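Local coordinates for putative sugar binding protein (Salmonella enterica subsp. enterica serovar Typhimurium, PDB 3KNZ) that probably binds a carbohydrate derivative, as other sugar isomerase (SIS) domain proteins do, and may be related in activity to the isomerising half of glucosamine-6-phosphate synthase, at residues I53-S58 against V80-P85; K98-G103 against G124-S129; L88-L93 against M117-N122; L66-F71 against N168-A173; S58-H63 against V238-L243. One frame throughout, in Å; residues are numbered along the deposited sequence. Where two conformers were deposited one is given.

Interaction 1 of 5, residues I53-S58 against V80-P85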
# COMPACT_ATOMS: atom_id res chain seq x y z
N ILE A 53 3.23 11.04 13.68
CA ILE A 53 1.83 11.11 13.27
C ILE A 53 1.53 9.88 12.43
O ILE A 53 2.34 9.47 11.60
CB ILE A 53 1.47 12.39 12.45
CG1 ILE A 53 1.66 13.67 13.27
CG2 ILE A 53 0.01 12.32 11.96
CD1 ILE A 53 3.07 14.16 13.34
N ILE A 54 0.37 9.27 12.67
CA ILE A 54 -0.08 8.11 11.93
C ILE A 54 -1.43 8.47 11.31
O ILE A 54 -2.40 8.67 12.03
CB ILE A 54 -0.25 6.89 12.85
CG1 ILE A 54 1.08 6.53 13.53
CG2 ILE A 54 -0.79 5.69 12.08
CD1 ILE A 54 0.97 5.38 14.54
N LEU A 55 -1.47 8.60 9.99
CA LEU A 55 -2.72 8.89 9.27
C LEU A 55 -3.29 7.56 8.76
O LEU A 55 -2.61 6.84 8.04
CB LEU A 55 -2.46 9.80 8.07
CG LEU A 55 -1.64 11.06 8.34
CD1 LEU A 55 -1.55 11.86 7.05
CD2 LEU A 55 -2.25 11.89 9.45
N THR A 56 -4.52 7.25 9.14
CA THR A 56 -5.11 5.98 8.73
C THR A 56 -6.51 6.14 8.13
O THR A 56 -7.28 6.99 8.56
CB THR A 56 -5.18 4.97 9.90
OG1 THR A 56 -5.43 3.66 9.38
CG2 THR A 56 -6.26 5.37 10.92
N GLY A 57 -6.81 5.31 7.15
CA GLY A 57 -8.08 5.35 6.45
C GLY A 57 -8.06 4.52 5.18
O GLY A 57 -7.09 3.80 4.90
N SER A 58 -9.13 4.65 4.41
CA SER A 58 -9.31 3.88 3.19
C SER A 58 -9.75 4.75 2.02
O SER A 58 -10.24 5.86 2.22
CB SER A 58 -10.39 2.82 3.43
OG SER A 58 -10.07 2.04 4.57
N VAL A 80 5.82 10.71 9.65
CA VAL A 80 4.40 10.58 9.36
C VAL A 80 4.12 9.27 8.61
O VAL A 80 4.59 9.07 7.49
CB VAL A 80 3.89 11.74 8.51
CG1 VAL A 80 2.44 11.45 8.04
CG2 VAL A 80 4.00 13.06 9.29
N ASP A 81 3.34 8.39 9.23
CA ASP A 81 2.98 7.12 8.63
C ASP A 81 1.63 7.23 7.94
O ASP A 81 0.76 7.98 8.39
CB ASP A 81 2.85 6.04 9.71
CG ASP A 81 4.16 5.78 10.45
OD1 ASP A 81 5.23 5.80 9.81
OD2 ASP A 81 4.10 5.51 11.67
N VAL A 82 1.45 6.49 6.85
CA VAL A 82 0.15 6.40 6.18
C VAL A 82 -0.16 4.92 5.93
O VAL A 82 0.56 4.25 5.21
CB VAL A 82 0.10 7.11 4.83
CG1 VAL A 82 -1.28 6.92 4.22
CG2 VAL A 82 0.43 8.59 4.97
N CYS A 83 -1.24 4.43 6.53
CA CYS A 83 -1.58 3.02 6.40
C CYS A 83 -3.06 2.75 6.57
O CYS A 83 -3.80 3.57 7.12
CB CYS A 83 -0.86 2.22 7.47
SG CYS A 83 -1.54 2.59 9.07
N TRP A 84 -3.48 1.57 6.12
CA TRP A 84 -4.86 1.14 6.26
C TRP A 84 -5.08 0.72 7.70
O TRP A 84 -4.17 0.21 8.35
CB TRP A 84 -5.17 -0.01 5.31
CG TRP A 84 -4.86 0.30 3.90
CD1 TRP A 84 -5.49 1.22 3.11
CD2 TRP A 84 -3.86 -0.30 3.09
NE1 TRP A 84 -4.93 1.23 1.86
CE2 TRP A 84 -3.92 0.30 1.82
CE3 TRP A 84 -2.89 -1.29 3.32
CZ2 TRP A 84 -3.06 -0.05 0.78
CZ3 TRP A 84 -2.05 -1.64 2.29
CH2 TRP A 84 -2.13 -1.02 1.03
N PRO A 85 -6.31 0.91 8.21
CA PRO A 85 -6.62 0.61 9.60
C PRO A 85 -6.21 -0.78 10.09
O PRO A 85 -5.74 -0.91 11.22
CB PRO A 85 -8.14 0.77 9.66
CG PRO A 85 -8.47 1.69 8.54
CD PRO A 85 -7.48 1.42 7.47
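Strands 53-56 and 80-83 run side by side and parallel, Ile53 opposite Val80 and Thr56 opposite Cys83, their axes approaching to 4.6 Å. The backbone bonds alternate as a parallel pair requires: Asp81 N donates to Ile53 O (2.8 Å), Leu55 N to Asp81 O (2.8 Å) and Cys83 N to Leu55 O (3.2 Å). At the last bridge, Thr56 with Cys83, a side chain joins in. Thr56 holds OG1 anti to its own backbone nitrogen (chi1 -165°), and the hydroxyl donates to Cys83 O at 2.8 Å, arriving from above the carbonyl plane. Cys83 O also receives a weak bond from Gly57 N. Among apolar contacts, Leu55 CG lies 4.1 Å from Val80 CG1 on the face carrying Ile53 and Val82. On the other face Ile54 and Asp81 lie side by side in van der Waals contact, Ile54 CG1 3.7 Å from Asp81 OD2. That carboxylate finds its charge partner in Arg52. The Trp84 ring turns its CD1 edge to Gly57 O (3.5 Å). The pair belongs to a beta-alpha-beta unit: helix 59-76 connects the two strands and covers Leu55, Val80 and Val82, strand 99-105 pairs with the far side of 52-56, and Leu88 packs on the face of Ile54 and Thr56.

Interaction 2 of 5, residues K98-G103 against G124-S129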
# COMPACT_ATOMS: atom_id res chain seq x y z
N LYS A 98 4.79 7.02 21.20
CA LYS A 98 3.55 7.75 21.33
C LYS A 98 3.29 8.48 20.03
O LYS A 98 4.17 9.16 19.50
CB LYS A 98 3.62 8.71 22.50
CG LYS A 98 2.29 9.33 22.87
CD LYS A 98 2.33 9.86 24.29
CE LYS A 98 0.98 10.40 24.70
NZ LYS A 98 0.96 10.80 26.13
N ALA A 99 2.08 8.33 19.50
CA ALA A 99 1.73 8.94 18.23
C ALA A 99 0.39 9.66 18.29
O ALA A 99 -0.40 9.48 19.22
CB ALA A 99 1.65 7.86 17.15
N LEU A 100 0.17 10.50 17.28
CA LEU A 100 -1.12 11.12 17.09
C LEU A 100 -1.72 10.32 15.95
O LEU A 100 -1.28 10.42 14.81
CB LEU A 100 -0.99 12.59 16.69
CG LEU A 100 -2.30 13.23 16.22
CD1 LEU A 100 -3.27 13.35 17.37
CD2 LEU A 100 -2.02 14.59 15.61
N VAL A 101 -2.70 9.49 16.26
CA VAL A 101 -3.37 8.70 15.24
C VAL A 101 -4.57 9.48 14.75
O VAL A 101 -5.48 9.77 15.52
CB VAL A 101 -3.79 7.32 15.77
CG1 VAL A 101 -4.66 6.62 14.75
CG2 VAL A 101 -2.57 6.48 16.10
N VAL A 102 -4.55 9.84 13.48
CA VAL A 102 -5.64 10.60 12.88
C VAL A 102 -6.46 9.67 12.01
O VAL A 102 -5.97 9.16 11.01
CB VAL A 102 -5.13 11.77 12.02
CG1 VAL A 102 -6.30 12.57 11.48
CG2 VAL A 102 -4.18 12.66 12.82
N GLY A 103 -7.71 9.45 12.40
CA GLY A 103 -8.60 8.61 11.62
C GLY A 103 -9.29 9.50 10.62
O GLY A 103 -9.83 10.53 11.00
N GLY A 124 -2.77 4.38 24.88
CA GLY A 124 -2.20 5.67 25.25
C GLY A 124 -1.91 6.67 24.14
O GLY A 124 -1.48 7.78 24.42
N HIS A 125 -2.14 6.29 22.89
CA HIS A 125 -1.90 7.22 21.79
C HIS A 125 -3.02 8.26 21.74
O HIS A 125 -4.16 7.96 22.10
CB HIS A 125 -1.81 6.49 20.45
CG HIS A 125 -0.72 5.47 20.38
ND1 HIS A 125 0.60 5.80 20.20
CD2 HIS A 125 -0.76 4.12 20.47
CE1 HIS A 125 1.34 4.70 20.18
NE2 HIS A 125 0.53 3.66 20.35
N ILE A 126 -2.70 9.48 21.32
CA ILE A 126 -3.70 10.52 21.19
C ILE A 126 -4.41 10.27 19.86
O ILE A 126 -3.76 9.91 18.89
CB ILE A 126 -3.10 11.96 21.18
CG1 ILE A 126 -2.40 12.29 22.49
CG2 ILE A 126 -4.20 13.00 20.91
CD1 ILE A 126 -1.04 11.66 22.64
N THR A 127 -5.72 10.45 19.83
CA THR A 127 -6.47 10.25 18.61
C THR A 127 -7.13 11.53 18.12
O THR A 127 -7.43 12.43 18.90
CB THR A 127 -7.57 9.19 18.79
OG1 THR A 127 -8.43 9.59 19.86
CG2 THR A 127 -6.95 7.83 19.08
N ALA A 128 -7.35 11.59 16.81
CA ALA A 128 -8.02 12.73 16.17
C ALA A 128 -8.88 12.19 15.04
O ALA A 128 -8.59 11.14 14.49
CB ALA A 128 -7.01 13.72 15.64
N SER A 129 -9.92 12.92 14.69
CA SER A 129 -10.80 12.47 13.62
C SER A 129 -10.89 13.52 12.54
O SER A 129 -10.90 14.72 12.82
CB SER A 129 -12.19 12.18 14.17
OG SER A 129 -12.77 13.34 14.74
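The imidazole of His125 meets Ala99 edge-on: ND1 accepts the Ala99 N-H at 3.0 Å, with the donor only 7° out of the ring plane, and Lys98 C lies in that plane as well. NE2 is bonded to Leu93 O, so both ring nitrogens are engaged with backbone groups and the rotation of the ring is fixed. Donation at NE2 and acceptance at ND1 are consistent with a neutral imidazole. His125 CB meanwhile touches Ala99 O (3.5 Å), just where the parallel ladder opens. From there the backbone takes over, Ile126 N giving to Ala99 O (3.1 Å), Val101 N to Ile126 O (2.9 Å), Ala128 N to Val101 O and Gly103 N to Ala128 O (2.8 Å). On the face of Leu100, Val102 and Ala128, Leu100 has CG anti to its backbone nitrogen (chi1 169°), which swings CD1 across to Ile126 CG2 at 3.7 Å and on to Ala128 CB at 4.1 Å. The crossover between the strands is helix 111-122, ended by a Schellman motif at Gly124; its Ala120 covers Val101 and His125. Strand 52-56 flanks 99-103 on one side, and the short strand 144-145 lies beyond 126-129 on the other.

Interaction 3 of 5, residues L88-L93 against M117-N122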
# COMPACT_ATOMS: atom_id res chain seq x y z
N LEU A 88 -2.87 -1.25 11.67
CA LEU A 88 -2.69 -0.76 13.04
C LEU A 88 -3.23 -1.75 14.07
O LEU A 88 -4.23 -1.48 14.74
CB LEU A 88 -3.35 0.60 13.23
CG LEU A 88 -2.61 1.78 12.61
CD1 LEU A 88 -3.42 3.05 12.82
CD2 LEU A 88 -1.22 1.88 13.24
N ASP A 89 -2.57 -2.89 14.19
CA ASP A 89 -2.97 -3.89 15.16
C ASP A 89 -2.40 -3.54 16.53
O ASP A 89 -1.62 -2.60 16.67
CB ASP A 89 -2.52 -5.28 14.69
CG ASP A 89 -1.04 -5.33 14.35
OD1 ASP A 89 -0.69 -6.01 13.37
OD2 ASP A 89 -0.23 -4.67 15.04
N ASP A 90 -2.80 -4.30 17.54
CA ASP A 90 -2.35 -4.03 18.91
C ASP A 90 -0.84 -4.10 19.05
O ASP A 90 -0.23 -3.25 19.71
CB ASP A 90 -3.02 -5.00 19.90
CG ASP A 90 -4.50 -4.72 20.09
OD1 ASP A 90 -4.89 -3.54 20.04
OD2 ASP A 90 -5.27 -5.67 20.31
N GLU A 91 -0.22 -5.09 18.40
CA GLU A 91 1.21 -5.28 18.53
C GLU A 91 1.97 -4.13 17.87
O GLU A 91 3.04 -3.73 18.35
CB GLU A 91 1.59 -6.66 17.99
CG GLU A 91 2.79 -7.28 18.68
CD GLU A 91 2.71 -8.79 18.70
OE1 GLU A 91 1.69 -9.34 18.23
OE2 GLU A 91 3.64 -9.44 19.22
N THR A 92 1.42 -3.57 16.80
CA THR A 92 2.04 -2.44 16.13
C THR A 92 1.89 -1.18 16.98
O THR A 92 2.81 -0.38 17.05
CB THR A 92 1.43 -2.16 14.76
OG1 THR A 92 1.65 -3.29 13.90
CG2 THR A 92 2.05 -0.91 14.13
N LEU A 93 0.73 -1.03 17.61
CA LEU A 93 0.47 0.12 18.48
C LEU A 93 1.24 0.02 19.80
O LEU A 93 1.52 1.04 20.45
CB LEU A 93 -1.03 0.24 18.77
CG LEU A 93 -1.90 0.65 17.58
CD1 LEU A 93 -3.37 0.44 17.87
CD2 LEU A 93 -1.62 2.10 17.23
N MSE A 117 -8.75 3.54 15.80
CA MSE A 117 -8.65 4.63 16.76
C MSE A 117 -8.86 4.14 18.19
O MSE A 117 -8.14 4.55 19.10
CB MSE A 117 -9.67 5.72 16.42
CG MSE A 117 -9.35 6.43 15.13
SE MSE A 117 -10.79 7.55 14.53
CE MSE A 117 -10.90 8.79 16.04
N GLU A 118 -9.85 3.27 18.39
CA GLU A 118 -10.10 2.73 19.72
C GLU A 118 -8.92 1.89 20.18
O GLU A 118 -8.58 1.89 21.37
CB GLU A 118 -11.42 1.94 19.77
CG GLU A 118 -12.65 2.84 19.78
CD GLU A 118 -13.97 2.10 19.58
OE1 GLU A 118 -13.95 0.90 19.22
OE2 GLU A 118 -15.04 2.72 19.77
N ARG A 119 -8.26 1.20 19.26
CA ARG A 119 -7.10 0.40 19.64
C ARG A 119 -5.94 1.30 20.04
O ARG A 119 -5.22 1.01 21.00
CB ARG A 119 -6.68 -0.56 18.54
CG ARG A 119 -7.65 -1.72 18.34
CD ARG A 119 -7.07 -2.79 17.43
NE ARG A 119 -6.68 -2.27 16.12
CZ ARG A 119 -7.49 -2.16 15.07
NH1 ARG A 119 -8.76 -2.55 15.15
NH2 ARG A 119 -7.03 -1.67 13.92
N ALA A 120 -5.75 2.40 19.31
CA ALA A 120 -4.67 3.33 19.60
C ALA A 120 -4.93 4.02 20.93
O ALA A 120 -4.02 4.23 21.74
CB ALA A 120 -4.55 4.37 18.49
N ARG A 121 -6.19 4.34 21.18
CA ARG A 121 -6.56 5.05 22.39
C ARG A 121 -6.34 4.17 23.63
O ARG A 121 -5.87 4.65 24.66
CB ARG A 121 -8.01 5.51 22.29
CG ARG A 121 -8.32 6.77 23.07
CD ARG A 121 -9.77 7.14 22.91
NE ARG A 121 -10.02 8.53 23.26
CZ ARG A 121 -11.22 9.10 23.21
NH1 ARG A 121 -12.27 8.39 22.84
NH2 ARG A 121 -11.37 10.37 23.54
N ASN A 122 -6.67 2.89 23.52
CA ASN A 122 -6.55 1.98 24.66
C ASN A 122 -5.12 1.76 25.13
O ASN A 122 -4.90 1.30 26.25
CB ASN A 122 -7.20 0.63 24.33
CG ASN A 122 -8.71 0.74 24.13
OD1 ASN A 122 -9.35 1.70 24.58
ND2 ASN A 122 -9.28 -0.25 23.44
O HOH W 1 -4.40 -1.43 21.15
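Arg119 grips the carbonyl of Leu88 side-on with two nitrogens, NE and NH2, each 2.9 Å from Leu88 O. The oxygen lies in the guanidinium plane, but the two donors reach it differently: NE is tilted slightly from the carbonyl plane, whereas NH2 stands well above it. A bend in the arginine chain at chi3 (-56°) turns the group back toward that oxygen. Alongside, the Asp90 carboxylate crosses the arginine at about a right angle, with OD1 resting 3.5 Å from the methylene carbon Arg119 CD; its distance of 4.5 Å from OD1 to NE of Arg119 is too long for a salt bridge. Deeper in, Leu93 CD1 wedges against Arg119 CB (3.5 Å), and Leu93 CD2 against Ala120 CB (3.9 Å). In the next shell, Asp89 caps the helix that carries Asp90 and Leu93, its OD2 accepting from Thr92 N at 2.7 Å. Thr92 OG1 reaches Gln73 and Arg69 of the second subunit, tying this short helix to the dimer partner. The NE and NH2 side of the cation is thus turned to a neutral carbonyl at the turn into helix 90-95, while the nearby Asp90 probably adds a longer-range attraction that would help keep the guanidinium in place.

Interaction 4 of 5, residues L66-F71 against N168-A173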
# COMPACT_ATOMS: atom_id res chain seq x y z
N LEU A 66 -1.83 10.03 1.64
CA LEU A 66 -0.61 9.86 0.85
C LEU A 66 -0.16 11.20 0.27
O LEU A 66 1.03 11.57 0.36
CB LEU A 66 -0.83 8.84 -0.28
CG LEU A 66 -1.01 7.37 0.14
CD1 LEU A 66 -1.45 6.52 -1.04
CD2 LEU A 66 0.28 6.83 0.77
N THR A 67 -1.11 11.95 -0.28
CA THR A 67 -0.85 13.24 -0.92
C THR A 67 -0.24 14.29 0.03
O THR A 67 0.64 15.06 -0.38
CB THR A 67 -2.15 13.77 -1.58
OG1 THR A 67 -2.47 12.93 -2.70
CG2 THR A 67 -1.99 15.21 -2.06
N ALA A 68 -0.68 14.31 1.28
CA ALA A 68 -0.19 15.29 2.27
C ALA A 68 0.99 14.83 3.14
O ALA A 68 1.54 15.62 3.91
CB ALA A 68 -1.36 15.73 3.18
N ARG A 69 1.39 13.57 3.01
CA ARG A 69 2.44 13.02 3.87
C ARG A 69 3.69 13.91 3.97
O ARG A 69 4.07 14.34 5.07
CB ARG A 69 2.83 11.60 3.43
CG ARG A 69 3.73 10.86 4.43
CD ARG A 69 4.04 9.42 3.99
NE ARG A 69 4.94 9.38 2.84
CZ ARG A 69 6.26 9.22 2.93
NH1 ARG A 69 6.86 9.08 4.11
NH2 ARG A 69 7.01 9.20 1.83
N THR A 70 4.33 14.19 2.84
CA THR A 70 5.55 15.00 2.82
C THR A 70 5.38 16.35 3.49
O THR A 70 6.20 16.75 4.30
CB THR A 70 6.02 15.25 1.38
OG1 THR A 70 6.30 13.99 0.76
CG2 THR A 70 7.27 16.12 1.37
N PHE A 71 4.32 17.06 3.13
CA PHE A 71 4.07 18.39 3.67
C PHE A 71 3.94 18.30 5.18
O PHE A 71 4.45 19.15 5.90
CB PHE A 71 2.79 18.98 3.06
CG PHE A 71 2.59 20.44 3.37
CD1 PHE A 71 3.28 21.40 2.66
CD2 PHE A 71 1.72 20.84 4.37
CE1 PHE A 71 3.12 22.73 2.93
CE2 PHE A 71 1.55 22.17 4.65
CZ PHE A 71 2.26 23.12 3.93
N ASN A 168 -7.12 20.23 4.71
CA ASN A 168 -7.33 20.09 6.15
C ASN A 168 -6.05 19.56 6.81
O ASN A 168 -5.54 20.15 7.76
CB ASN A 168 -8.51 19.15 6.44
CG ASN A 168 -9.19 19.44 7.76
OD1 ASN A 168 -9.55 20.57 8.04
ND2 ASN A 168 -9.40 18.40 8.56
N LEU A 169 -5.52 18.46 6.28
CA LEU A 169 -4.26 17.86 6.78
C LEU A 169 -3.08 18.83 6.74
O LEU A 169 -2.26 18.85 7.66
CB LEU A 169 -3.90 16.63 5.95
CG LEU A 169 -4.67 15.34 6.21
CD1 LEU A 169 -4.63 14.42 5.00
CD2 LEU A 169 -4.14 14.63 7.46
N MSE A 170 -2.99 19.62 5.68
CA MSE A 170 -1.90 20.60 5.53
C MSE A 170 -2.02 21.75 6.53
O MSE A 170 -1.01 22.25 7.04
CB MSE A 170 -1.85 21.14 4.10
CG MSE A 170 -1.34 20.12 3.08
SE MSE A 170 -1.29 20.83 1.29
CE MSE A 170 -0.31 19.39 0.41
N LEU A 171 -3.25 22.16 6.83
CA LEU A 171 -3.46 23.21 7.82
C LEU A 171 -3.09 22.71 9.22
O LEU A 171 -2.60 23.48 10.05
CB LEU A 171 -4.90 23.73 7.78
CG LEU A 171 -5.31 24.43 6.48
CD1 LEU A 171 -6.76 24.87 6.58
CD2 LEU A 171 -4.38 25.61 6.15
N LEU A 172 -3.31 21.43 9.49
CA LEU A 172 -2.92 20.89 10.79
C LEU A 172 -1.40 21.02 10.94
O LEU A 172 -0.91 21.46 11.98
CB LEU A 172 -3.36 19.43 10.94
CG LEU A 172 -2.93 18.74 12.24
CD1 LEU A 172 -3.35 19.54 13.46
CD2 LEU A 172 -3.48 17.32 12.32
N ALA A 173 -0.66 20.66 9.88
CA ALA A 173 0.80 20.74 9.88
C ALA A 173 1.29 22.16 10.15
O ALA A 173 2.28 22.36 10.86
CB ALA A 173 1.36 20.23 8.55
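Phe71 and Met170, the latter a selenomethionine, form the close-fitting part of this helix pair. With its CG anti to the backbone nitrogen (chi1 -169°), Phe71 extends its ring across to helix 168-173, where it meets the methionine chain at about a right angle. Met170 runs out straight beyond CG, which lays its selenium over one face of the ring, 4.5 Å from the centroid and somewhat toward the rim: a Met-aromatic contact. The start of the same chain presses harder, CG of Met170 lying 3.4 Å from Phe71 CD2 and its CB 3.6 Å from Phe71 CE2. At the ring edge, in plane, Met170 O touches Phe71 CE2 (3.5 Å). Ala173 CB comes to 4.2 Å from Phe71 CD2. One turn earlier the packing eases. Here Ala68 offers just a methyl, which lies against Leu169 CB (3.9 Å), a small residue consistent with the 9.3 Å approach of the two short helix axes, which run 17° from parallel. No hydrogen bond spans the pair. Thr67, at the margin, directs its hydroxyl to Tyr162. Leu66 and Arg69 point away from helix 168-173, and both, like Thr70, meet the second subunit, where Arg69 bonds Thr92 and the backbone of Met87. Two helices of the layer covering one face of the sheet pack together here: helix 59-76, the crossover between strands 52-56 and 80-83, lies on helix 161-179, which also touches Met130 of strand 126-131, while Val326 and Phe327 of helix 326-339 close over Met170.

Interaction 5 of 5, residues S58-H63 against V238-L243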
# COMPACT_ATOMS: atom_id res chain seq x y z
N SER A 58 -9.13 4.65 4.41
CA SER A 58 -9.31 3.88 3.19
C SER A 58 -9.75 4.75 2.02
O SER A 58 -10.24 5.86 2.22
CB SER A 58 -10.39 2.82 3.43
OG SER A 58 -10.07 2.04 4.57
N GLY A 59 -9.57 4.24 0.80
CA GLY A 59 -9.99 4.96 -0.40
C GLY A 59 -9.54 6.41 -0.48
O GLY A 59 -8.37 6.72 -0.27
N THR A 60 -10.47 7.31 -0.81
CA THR A 60 -10.13 8.72 -0.94
C THR A 60 -9.42 9.29 0.29
O THR A 60 -8.51 10.10 0.16
CB THR A 60 -11.37 9.56 -1.27
OG1 THR A 60 -11.89 9.15 -2.54
CG2 THR A 60 -11.03 11.06 -1.31
N SER A 61 -9.84 8.86 1.48
CA SER A 61 -9.22 9.33 2.71
C SER A 61 -7.76 8.92 2.75
O SER A 61 -6.88 9.73 3.06
CB SER A 61 -9.95 8.76 3.93
OG SER A 61 -11.31 9.17 3.93
N TYR A 62 -7.50 7.66 2.43
CA TYR A 62 -6.15 7.10 2.38
C TYR A 62 -5.27 7.84 1.37
O TYR A 62 -4.11 8.15 1.66
CB TYR A 62 -6.21 5.60 2.06
CG TYR A 62 -4.91 4.96 1.61
CD1 TYR A 62 -3.89 4.69 2.50
CD2 TYR A 62 -4.73 4.59 0.28
CE1 TYR A 62 -2.70 4.09 2.08
CE2 TYR A 62 -3.56 3.99 -0.16
CZ TYR A 62 -2.55 3.74 0.74
OH TYR A 62 -1.40 3.14 0.27
N HIS A 63 -5.84 8.12 0.20
CA HIS A 63 -5.11 8.85 -0.84
C HIS A 63 -4.78 10.27 -0.39
O HIS A 63 -3.68 10.75 -0.59
CB HIS A 63 -5.90 8.88 -2.13
CG HIS A 63 -6.25 7.53 -2.66
ND1 HIS A 63 -7.48 7.23 -3.19
CD2 HIS A 63 -5.53 6.38 -2.70
CE1 HIS A 63 -7.50 5.97 -3.57
NE2 HIS A 63 -6.33 5.43 -3.28
N VAL A 238 -2.50 9.92 -8.60
CA VAL A 238 -2.86 8.85 -9.55
C VAL A 238 -3.64 7.73 -8.87
O VAL A 238 -4.43 7.05 -9.52
CB VAL A 238 -1.62 8.27 -10.31
CG1 VAL A 238 -0.95 9.37 -11.15
CG2 VAL A 238 -0.63 7.63 -9.37
N GLN A 239 -3.44 7.55 -7.57
CA GLN A 239 -4.20 6.55 -6.81
C GLN A 239 -5.67 6.97 -6.70
O GLN A 239 -6.57 6.16 -6.96
CB GLN A 239 -3.60 6.36 -5.42
CG GLN A 239 -2.32 5.57 -5.42
CD GLN A 239 -2.58 4.09 -5.58
OE1 GLN A 239 -3.11 3.45 -4.67
NE2 GLN A 239 -2.18 3.53 -6.71
N GLU A 240 -5.88 8.23 -6.33
CA GLU A 240 -7.23 8.78 -6.18
C GLU A 240 -7.90 8.90 -7.53
O GLU A 240 -9.10 8.62 -7.66
CB GLU A 240 -7.19 10.15 -5.51
CG GLU A 240 -8.53 10.90 -5.44
CD GLU A 240 -9.58 10.19 -4.61
OE1 GLU A 240 -9.28 9.12 -4.03
OE2 GLU A 240 -10.72 10.71 -4.52
N GLY A 241 -7.15 9.33 -8.53
CA GLY A 241 -7.71 9.43 -9.87
C GLY A 241 -8.12 8.06 -10.38
O GLY A 241 -9.14 7.91 -11.05
N ALA A 242 -7.32 7.05 -10.05
CA ALA A 242 -7.61 5.70 -10.49
C ALA A 242 -8.92 5.21 -9.87
O ALA A 242 -9.80 4.70 -10.57
CB ALA A 242 -6.46 4.77 -10.13
N LEU A 243 -9.04 5.39 -8.56
CA LEU A 243 -10.22 4.94 -7.85
C LEU A 243 -11.49 5.63 -8.34
O LEU A 243 -12.50 4.97 -8.52
CB LEU A 243 -10.05 5.15 -6.33
CG LEU A 243 -11.26 4.73 -5.49
CD1 LEU A 243 -11.63 3.28 -5.80
CD2 LEU A 243 -11.04 4.94 -3.99
O HOH W 2 -1.48 2.40 -2.10
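Glu240 reaches Thr60 and His63 by setting CG anti to its backbone nitrogen (chi1 174°) and then bending at chi2 (64°), which folds the carboxylate toward the start of helix 59-76. In His63, chi1 of -58° carries the ring toward helix 238-243, and its rotation about chi2 turns ND1 to the carboxylate. The two oxygens are shared out. Thr60 OG1 donates to Glu240 OE2 at 2.8 Å, on the syn lone pair, and His63 ND1 donates to Glu240 OE1 at 2.7 Å, nearly in the ring plane. The carboxylate is therefore pinned at both ends by residues one helical turn apart. Over one face of the imidazole lies the peptide between Gln239 and Glu240, with Gln239 C 3.7 Å above the ring centre; on the opposite face Gly59 O sits toward the rim, too poorly angled to bond with ND1. At the edge, Leu243 CD2 packs against His63 CE1 (3.7 Å) and against Gly59 CA (3.7 Å). The sequence Gly-Thr-Ser-Tyr-His at 59-63 resembles that of glucosamine-6-phosphate synthase isomerase domains, where the turn after the first strand of the sheet helps bind the sugar phosphate, and this turn may do likewise. Helix 235-249 stands in the corresponding place of the other parallel sheet, directly after strand 225-230, and the two helices meet nearly antiparallel. Gln239 CB adds a further contact to the ring, 3.3 Å from His63 CD2. Tyr162 of helix 161-179 packs against both Thr60 and Glu240, and Leu243 reaches Asn267 of the second subunit.

Overall arrangement
Interactions 1 and 2, centres 10 Å apart, are two strand pairings of one parallel sheet, linked by the pairing of 52-56 with 99-105 between them. Interaction 3 lies on one face of that sheet, about 9 Å from interaction 2 between centres; interaction 4 belongs to the helices on the other face. Helix 59-76 serves both interactions 4 and 5, with centres 15 Å apart, and interaction 5 carries it to helix 235-249 beside the second sheet. Along the chain interaction 1 closes before 2 and 3 open, and interaction 5, the longest-range contact, encloses 2, 3 and 4. Interactions 1 to 4 therefore hold one SIS domain together, whereas 5 joins it to the other half; all but interaction 2 touch the second subunit.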